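Long-range contacts in mandelate racemase / muconate lactonizing enzyme, C-terminal domain protein (Labrenzia alexandrii, PDB 4E5T), which probably acts as an enolase-superfamily enzyme of the mandelate racemase / muconate lactonizing type, binding a magnesium ion in a barrel active site: residues A[248-256]-A[275-283]; A[148-159]-A[196-205]. All coordinates share one frame; numbering follows the deposited sequence.

Contact 1. Residues A[248-256]-A[275-283]; sequences PEDMAEVAR and SRVLETGAA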
# COMPACT_ATOMS: atom_id res chain seq x y z
N PRO A 248 -15.79 7.13 2.49
CA PRO A 248 -14.81 8.18 2.18
C PRO A 248 -13.67 7.70 1.28
O PRO A 248 -13.11 8.51 0.54
CB PRO A 248 -14.27 8.58 3.56
CG PRO A 248 -15.37 8.28 4.50
CD PRO A 248 -16.09 7.07 3.93
N GLU A 249 -13.32 6.41 1.33
CA GLU A 249 -12.25 5.87 0.50
C GLU A 249 -12.49 6.15 -0.98
O GLU A 249 -11.57 6.45 -1.73
CB GLU A 249 -12.08 4.35 0.71
CG GLU A 249 -11.42 3.93 2.01
CD GLU A 249 -12.43 3.71 3.13
OE1 GLU A 249 -13.61 4.08 2.95
OE2 GLU A 249 -12.03 3.16 4.20
N ASP A 250 -13.76 6.07 -1.38
CA ASP A 250 -14.17 6.29 -2.75
C ASP A 250 -14.15 7.76 -3.09
O ASP A 250 -13.91 8.13 -4.22
CB ASP A 250 -15.59 5.77 -2.99
CG ASP A 250 -15.65 4.27 -3.13
OD1 ASP A 250 -14.62 3.64 -3.48
OD2 ASP A 250 -16.74 3.72 -2.89
N MET A 251 -14.44 8.60 -2.11
CA MET A 251 -14.52 10.02 -2.39
C MET A 251 -13.11 10.48 -2.69
O MET A 251 -12.91 11.38 -3.51
CB MET A 251 -15.11 10.78 -1.20
CG MET A 251 -15.45 12.25 -1.48
SD MET A 251 -16.36 13.10 -0.15
CE MET A 251 -18.07 12.87 -0.65
N ALA A 252 -12.14 9.82 -2.05
CA ALA A 252 -10.76 10.22 -2.19
C ALA A 252 -10.26 10.03 -3.63
O ALA A 252 -9.32 10.70 -4.07
CB ALA A 252 -9.91 9.48 -1.22
N GLU A 253 -10.91 9.14 -4.37
CA GLU A 253 -10.55 8.93 -5.77
C GLU A 253 -10.98 10.15 -6.61
O GLU A 253 -10.25 10.60 -7.48
CB GLU A 253 -11.16 7.62 -6.29
CG GLU A 253 -10.22 6.79 -7.19
CD GLU A 253 -9.22 5.94 -6.41
OE1 GLU A 253 -8.01 6.28 -6.40
OE2 GLU A 253 -9.63 4.91 -5.82
N VAL A 254 -12.15 10.70 -6.31
CA VAL A 254 -12.58 11.94 -6.96
C VAL A 254 -11.65 13.08 -6.61
O VAL A 254 -11.25 13.84 -7.48
CB VAL A 254 -14.00 12.33 -6.53
CG1 VAL A 254 -14.38 13.69 -7.13
CG2 VAL A 254 -15.00 11.24 -6.93
N ALA A 255 -11.32 13.20 -5.33
CA ALA A 255 -10.50 14.30 -4.85
C ALA A 255 -9.09 14.30 -5.46
O ALA A 255 -8.57 15.36 -5.86
CB ALA A 255 -10.43 14.28 -3.33
N ARG A 256 -8.48 13.12 -5.54
CA ARG A 256 -7.17 12.95 -6.19
C ARG A 256 -7.22 13.31 -7.67
O ARG A 256 -6.23 13.82 -8.22
CB ARG A 256 -6.67 11.51 -6.07
CG ARG A 256 -5.96 11.20 -4.79
CD ARG A 256 -5.30 9.83 -4.86
NE ARG A 256 -6.27 8.74 -4.81
CZ ARG A 256 -6.70 8.18 -3.69
NH1 ARG A 256 -6.26 8.61 -2.51
NH2 ARG A 256 -7.58 7.18 -3.73
N SER A 275 -12.21 11.74 11.04
CA SER A 275 -10.90 11.12 11.06
C SER A 275 -10.67 10.35 9.75
O SER A 275 -9.66 10.54 9.07
CB SER A 275 -10.78 10.19 12.26
OG SER A 275 -9.60 9.42 12.18
N ARG A 276 -11.62 9.50 9.38
CA ARG A 276 -11.50 8.76 8.13
C ARG A 276 -11.46 9.66 6.88
O ARG A 276 -10.66 9.41 5.96
CB ARG A 276 -12.61 7.71 8.01
CG ARG A 276 -12.60 6.93 6.70
CD ARG A 276 -13.64 5.82 6.68
NE ARG A 276 -13.38 4.84 7.72
CZ ARG A 276 -14.08 4.75 8.85
NH1 ARG A 276 -15.10 5.57 9.06
NH2 ARG A 276 -13.76 3.83 9.75
N VAL A 277 -12.31 10.68 6.83
CA VAL A 277 -12.32 11.64 5.73
C VAL A 277 -10.92 12.23 5.57
O VAL A 277 -10.33 12.18 4.50
CB VAL A 277 -13.32 12.82 5.96
CG1 VAL A 277 -12.97 13.98 5.05
CG2 VAL A 277 -14.76 12.40 5.74
N LEU A 278 -10.39 12.76 6.66
CA LEU A 278 -9.09 13.40 6.64
C LEU A 278 -7.99 12.46 6.18
O LEU A 278 -7.25 12.77 5.26
CB LEU A 278 -8.75 13.97 8.01
CG LEU A 278 -9.67 15.14 8.34
CD1 LEU A 278 -9.41 15.66 9.75
CD2 LEU A 278 -9.51 16.22 7.27
N GLU A 279 -7.92 11.29 6.81
CA GLU A 279 -6.82 10.37 6.55
C GLU A 279 -6.85 9.77 5.15
O GLU A 279 -5.79 9.60 4.52
CB GLU A 279 -6.74 9.31 7.63
CG GLU A 279 -6.07 9.85 8.88
CD GLU A 279 -6.42 9.07 10.12
OE1 GLU A 279 -7.07 8.01 10.00
OE2 GLU A 279 -6.04 9.55 11.21
N THR A 280 -8.05 9.47 4.65
CA THR A 280 -8.16 8.90 3.32
C THR A 280 -7.94 9.96 2.28
O THR A 280 -7.73 9.65 1.12
CB THR A 280 -9.53 8.26 3.03
OG1 THR A 280 -10.55 9.25 3.15
CG2 THR A 280 -9.83 7.12 4.00
N GLY A 281 -7.99 11.23 2.70
CA GLY A 281 -7.93 12.34 1.77
C GLY A 281 -9.21 12.46 0.95
O GLY A 281 -9.16 12.70 -0.25
N ALA A 282 -10.36 12.28 1.59
CA ALA A 282 -11.66 12.40 0.91
C ALA A 282 -12.09 13.85 0.71
O ALA A 282 -12.82 14.16 -0.22
CB ALA A 282 -12.72 11.65 1.67
N ALA A 283 -11.65 14.74 1.59
CA ALA A 283 -11.92 16.15 1.44
C ALA A 283 -10.81 16.97 2.08
O ALA A 283 -10.13 16.49 2.98
CB ALA A 283 -13.24 16.50 2.04

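Contact 2. Residues A[148-159]-A[196-205]; sequences VYNDADMAAEAA and AFCKQIRAAV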
# COMPACT_ATOMS: atom_id res chain seq x y z
N VAL A 148 -33.77 30.78 -11.09
CA VAL A 148 -32.40 30.90 -10.61
C VAL A 148 -31.73 29.54 -10.41
O VAL A 148 -30.50 29.43 -10.50
CB VAL A 148 -32.37 31.69 -9.28
CG1 VAL A 148 -30.97 32.16 -8.97
CG2 VAL A 148 -33.31 32.88 -9.37
N TYR A 149 -32.53 28.52 -10.15
CA TYR A 149 -32.01 27.18 -9.88
C TYR A 149 -31.84 26.35 -11.14
O TYR A 149 -31.35 25.23 -11.06
CB TYR A 149 -32.97 26.42 -8.98
CG TYR A 149 -33.30 27.08 -7.67
CD1 TYR A 149 -32.31 27.55 -6.83
CD2 TYR A 149 -34.62 27.21 -7.27
CE1 TYR A 149 -32.63 28.15 -5.62
CE2 TYR A 149 -34.95 27.80 -6.07
CZ TYR A 149 -33.95 28.27 -5.25
OH TYR A 149 -34.30 28.86 -4.06
N ASN A 150 -32.28 26.86 -12.29
CA ASN A 150 -32.29 26.06 -13.52
C ASN A 150 -31.77 26.77 -14.76
O ASN A 150 -31.52 26.13 -15.77
CB ASN A 150 -33.70 25.52 -13.82
CG ASN A 150 -34.72 26.62 -14.03
OD1 ASN A 150 -34.38 27.76 -14.36
ND2 ASN A 150 -35.98 26.29 -13.83
N ASP A 151 -31.64 28.09 -14.69
CA ASP A 151 -31.19 28.87 -15.84
C ASP A 151 -29.91 29.63 -15.51
O ASP A 151 -29.94 30.55 -14.69
CB ASP A 151 -32.28 29.84 -16.30
CG ASP A 151 -31.78 30.83 -17.32
OD1 ASP A 151 -31.19 31.85 -16.92
OD2 ASP A 151 -31.96 30.58 -18.53
N ALA A 152 -28.81 29.27 -16.16
CA ALA A 152 -27.50 29.87 -15.89
C ALA A 152 -27.50 31.41 -15.85
O ALA A 152 -26.89 32.01 -14.95
CB ALA A 152 -26.47 29.37 -16.89
N ASP A 153 -28.17 32.05 -16.80
CA ASP A 153 -28.12 33.50 -16.85
C ASP A 153 -28.82 34.13 -15.64
O ASP A 153 -28.30 35.08 -15.05
CB ASP A 153 -28.65 34.04 -18.18
CG ASP A 153 -27.76 33.66 -19.36
OD1 ASP A 153 -26.56 33.42 -19.14
OD2 ASP A 153 -28.26 33.60 -20.51
N MET A 154 -29.96 33.59 -15.23
CA MET A 154 -30.66 34.12 -14.07
C MET A 154 -29.90 33.90 -12.76
O MET A 154 -30.06 34.66 -11.79
CB MET A 154 -32.07 33.53 -13.96
CG MET A 154 -33.11 34.22 -14.85
SD MET A 154 -34.67 33.38 -14.63
CE MET A 154 -35.28 34.21 -13.18
N ALA A 155 -29.08 32.86 -12.73
CA ALA A 155 -28.26 32.60 -11.56
C ALA A 155 -27.12 33.59 -11.54
O ALA A 155 -26.67 34.03 -10.48
CB ALA A 155 -27.73 31.18 -11.60
N ALA A 156 -26.65 33.95 -12.73
CA ALA A 156 -25.52 34.86 -12.84
C ALA A 156 -25.93 36.24 -12.38
O ALA A 156 -25.19 36.93 -11.69
CB ALA A 156 -24.98 34.89 -14.26
N GLU A 157 -27.14 36.64 -12.75
CA GLU A 157 -27.68 37.92 -12.32
C GLU A 157 -27.91 37.89 -10.81
O GLU A 157 -27.67 38.88 -10.12
CB GLU A 157 -28.99 38.22 -13.04
CG GLU A 157 -29.56 39.59 -12.71
CD GLU A 157 -31.00 39.73 -13.14
OE1 GLU A 157 -31.41 39.07 -14.12
OE2 GLU A 157 -31.74 40.51 -12.48
N ALA A 158 -28.37 36.76 -10.31
CA ALA A 158 -28.56 36.59 -8.88
C ALA A 158 -27.25 36.82 -8.14
O ALA A 158 -27.24 37.38 -7.04
CB ALA A 158 -29.10 35.22 -8.58
N ALA A 159 -26.16 36.41 -8.78
CA ALA A 159 -24.85 36.41 -8.15
C ALA A 159 -24.23 37.80 -8.09
O ALA A 159 -23.60 38.16 -7.10
CB ALA A 159 -23.91 35.44 -8.88
N ALA A 196 -22.49 25.53 -17.71
CA ALA A 196 -23.10 26.79 -18.12
C ALA A 196 -23.24 27.71 -16.91
O ALA A 196 -22.95 28.91 -17.00
CB ALA A 196 -24.44 26.55 -18.78
N PHE A 197 -23.67 27.14 -15.78
CA PHE A 197 -23.78 27.90 -14.55
C PHE A 197 -22.41 28.45 -14.16
O PHE A 197 -22.26 29.63 -13.87
CB PHE A 197 -24.32 27.02 -13.42
CG PHE A 197 -25.82 27.14 -13.22
CD1 PHE A 197 -26.69 26.88 -14.25
CD2 PHE A 197 -26.34 27.46 -11.97
CE1 PHE A 197 -28.06 26.97 -14.06
CE2 PHE A 197 -27.70 27.55 -11.78
CZ PHE A 197 -28.57 27.30 -12.83
N CYS A 198 -21.40 27.59 -14.20
CA CYS A 198 -20.06 28.04 -13.86
C CYS A 198 -19.54 29.14 -14.78
O CYS A 198 -19.03 30.15 -14.30
CB CYS A 198 -19.09 26.86 -13.82
SG CYS A 198 -19.31 25.82 -12.37
N LYS A 199 -19.68 28.95 -16.09
CA LYS A 199 -19.18 29.92 -17.07
C LYS A 199 -19.80 31.31 -16.93
O LYS A 199 -19.07 32.31 -16.86
CB LYS A 199 -19.38 29.39 -18.50
CG LYS A 199 -18.69 30.22 -19.58
CD LYS A 199 -18.89 29.64 -20.99
CE LYS A 199 -20.38 29.48 -21.36
NZ LYS A 199 -21.05 30.75 -21.77
N GLN A 200 -21.13 31.37 -16.87
CA GLN A 200 -21.87 32.63 -16.78
C GLN A 200 -21.69 33.36 -15.44
O GLN A 200 -21.66 34.58 -15.40
CB GLN A 200 -23.36 32.38 -16.99
CG GLN A 200 -23.69 31.66 -18.27
CD GLN A 200 -23.39 32.49 -19.48
OE1 GLN A 200 -22.25 32.58 -19.93
NE2 GLN A 200 -24.42 33.13 -20.02
N ILE A 201 -21.63 32.59 -14.36
CA ILE A 201 -21.53 33.15 -13.03
C ILE A 201 -20.13 33.76 -12.84
O ILE A 201 -19.99 34.82 -12.25
CB ILE A 201 -21.84 32.08 -11.97
CG1 ILE A 201 -23.34 31.81 -11.93
CG2 ILE A 201 -21.37 32.48 -10.58
CD1 ILE A 201 -23.71 30.65 -11.02
N ARG A 202 -19.12 33.08 -13.37
CA ARG A 202 -17.74 33.57 -13.29
C ARG A 202 -17.56 34.84 -14.12
O ARG A 202 -16.83 35.76 -13.72
CB ARG A 202 -16.78 32.48 -13.77
CG ARG A 202 -15.39 32.98 -14.12
CD ARG A 202 -14.64 33.44 -12.87
NE ARG A 202 -14.42 32.34 -11.93
CZ ARG A 202 -14.74 32.39 -10.65
NH1 ARG A 202 -14.52 31.35 -9.86
NH2 ARG A 202 -15.29 33.49 -10.14
N ALA A 203 -18.24 34.90 -15.26
CA ALA A 203 -18.21 36.08 -16.12
C ALA A 203 -18.96 37.26 -15.48
O ALA A 203 -18.68 38.43 -15.74
CB ALA A 203 -18.80 35.75 -17.47
N ALA A 204 -19.92 36.93 -14.62
CA ALA A 204 -20.69 37.95 -13.95
C ALA A 204 -19.90 38.54 -12.78
O ALA A 204 -20.02 39.73 -12.48
CB ALA A 204 -22.03 37.37 -13.47
N VAL A 205 -19.09 37.71 -12.13
CA VAL A 205 -18.43 38.11 -10.88
C VAL A 205 -16.91 38.23 -10.96
O VAL A 205 -16.29 38.74 -10.02
CB VAL A 205 -18.79 37.16 -9.69
CG1 VAL A 205 -20.31 37.07 -9.50
CG2 VAL A 205 -18.17 35.78 -9.89

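Contact 1. Residues A[248-256]-A[275-283]
Pro248 and Ala252 of helix 248-256 pack on Thr280 and Ala282, where the chain leaves helix 275-280. The tight part centres on Ala252 and Ala282, with Pro248 and Met251 beside them. Ala282 CB sits 3.8 Å from Met251 CB and also touches Pro248 CB and the Pro248 carbonyl oxygen. Ala252 CB lies beside the turn, 3.2 Å from Thr280 O and 3.4 Å from Gly281 O. That turn is a Schellman motif, with Gly281 at positive phi (71°). It brings the chain so close that the CA atoms of Ala252 and Ala282 lie 3.9 Å apart. Met251 has CG anti to its backbone N (chi1 -170°), which carries CG and SD past the Ala282 carbonyl oxygen. Thr280 turns its hydroxyl back onto its own helix, donating from OG1 to Arg276 O at 2.8 Å. Its backbone N binds the same oxygen from the opposite face. No hydrogen bond crosses between the two segments.

The other side is looser and more polar. The Arg276 chain crosses the CB-CG-CD side of the Pro248 ring at a slant, with CD 3.7 Å from Pro248 CG. Glu249 OE2 stays 4.1 Å from Arg276 NE, beyond a salt bridge. Arg276 NE instead forms a salt bridge with Glu249 of a second subunit, and its NH2 is hydrogen-bonded to the Glu246 carbonyl oxygen of that subunit. This edge thus belongs to a subunit interface. Arg256 folds back to Glu253 OE1, at 2.9 Å from its NH2, and only skirts the turn.

The two helices are neighbours on the outside of the enolase-type barrel, running in roughly the same direction at 38°. Strand 262-264 lies between them in sequence and takes Met251 and Ala255 on its outer side. Val277 rests on strand 285-286, and Val254 leans on helix 221-231.

Contact 2. Residues A[148-159]-A[196-205]
Phe197 reaches from helix 196-205 to the start of helix 152-159, where its ring meets mostly backbone. Its CE1 is 3.2 Å from Ala152 N, and CE2 is 3.6 Å from Val148 O. The Asn150 backbone lies at the ring edge, near its plane. CD1 also touches Ala152 CB, and across the ring CE2 touches Ala155 CB. An alanine in place of Phe197 would probably leave a gap beside the loop 148-151 and set the helix start free to shift.

Further along, alanines pack closely: Ala156 CB meets Ala204 CB and lies 3.5 Å from the Gln200 carbonyl oxygen. Ile201 has CG1 anti to its carbonyl carbon (chi1 -74°), which lays it along Ala156, with CD1 on Ala155. Ala159 CB closes the row on Val205 CG1, 4.0 Å away.

These are neighbouring outer helices of the TIM-barrel-like domain. They belong to two successive beta-alpha-beta crossovers that share strand 169-172. Their axes approach to 8.2 Å at 32°. Phe197 and Ile201 also lean on Phe172 of that strand.

Polar contacts lie at the outer, solvent side. Gln200 NE2 donates to Asp153 OD1; the modelled separation is very short and doubtful in detail. The amide and carboxylate planes are 44° apart. Lys199 NZ binds Gln200 OE1 from above the carbonyl plane. Asp151 is the N-cap, its OD1 accepting from Met154 N at 2.7 Å.

How the contacts relate
Contacts 1 and 2 both join outer helices of the same barrel domain, yet they share no element and do not touch. Their nearest atoms are about 14 Å apart, and both segments of contact 2 come earlier in the chain than those of contact 1. Both are partly buried, with alanines between the helices, larger apolar side chains toward the barrel strands, and polar ones outward. In contact 1 the packing gathers round a helix end, and its charged edge is completed by another subunit. In contact 2 an aromatic ring fills a helix start. Its outer polar edge is bridged within the chain by an amide-carboxylate pair of doubtful modelled length; contact 1 has no hydrogen bond across its segments.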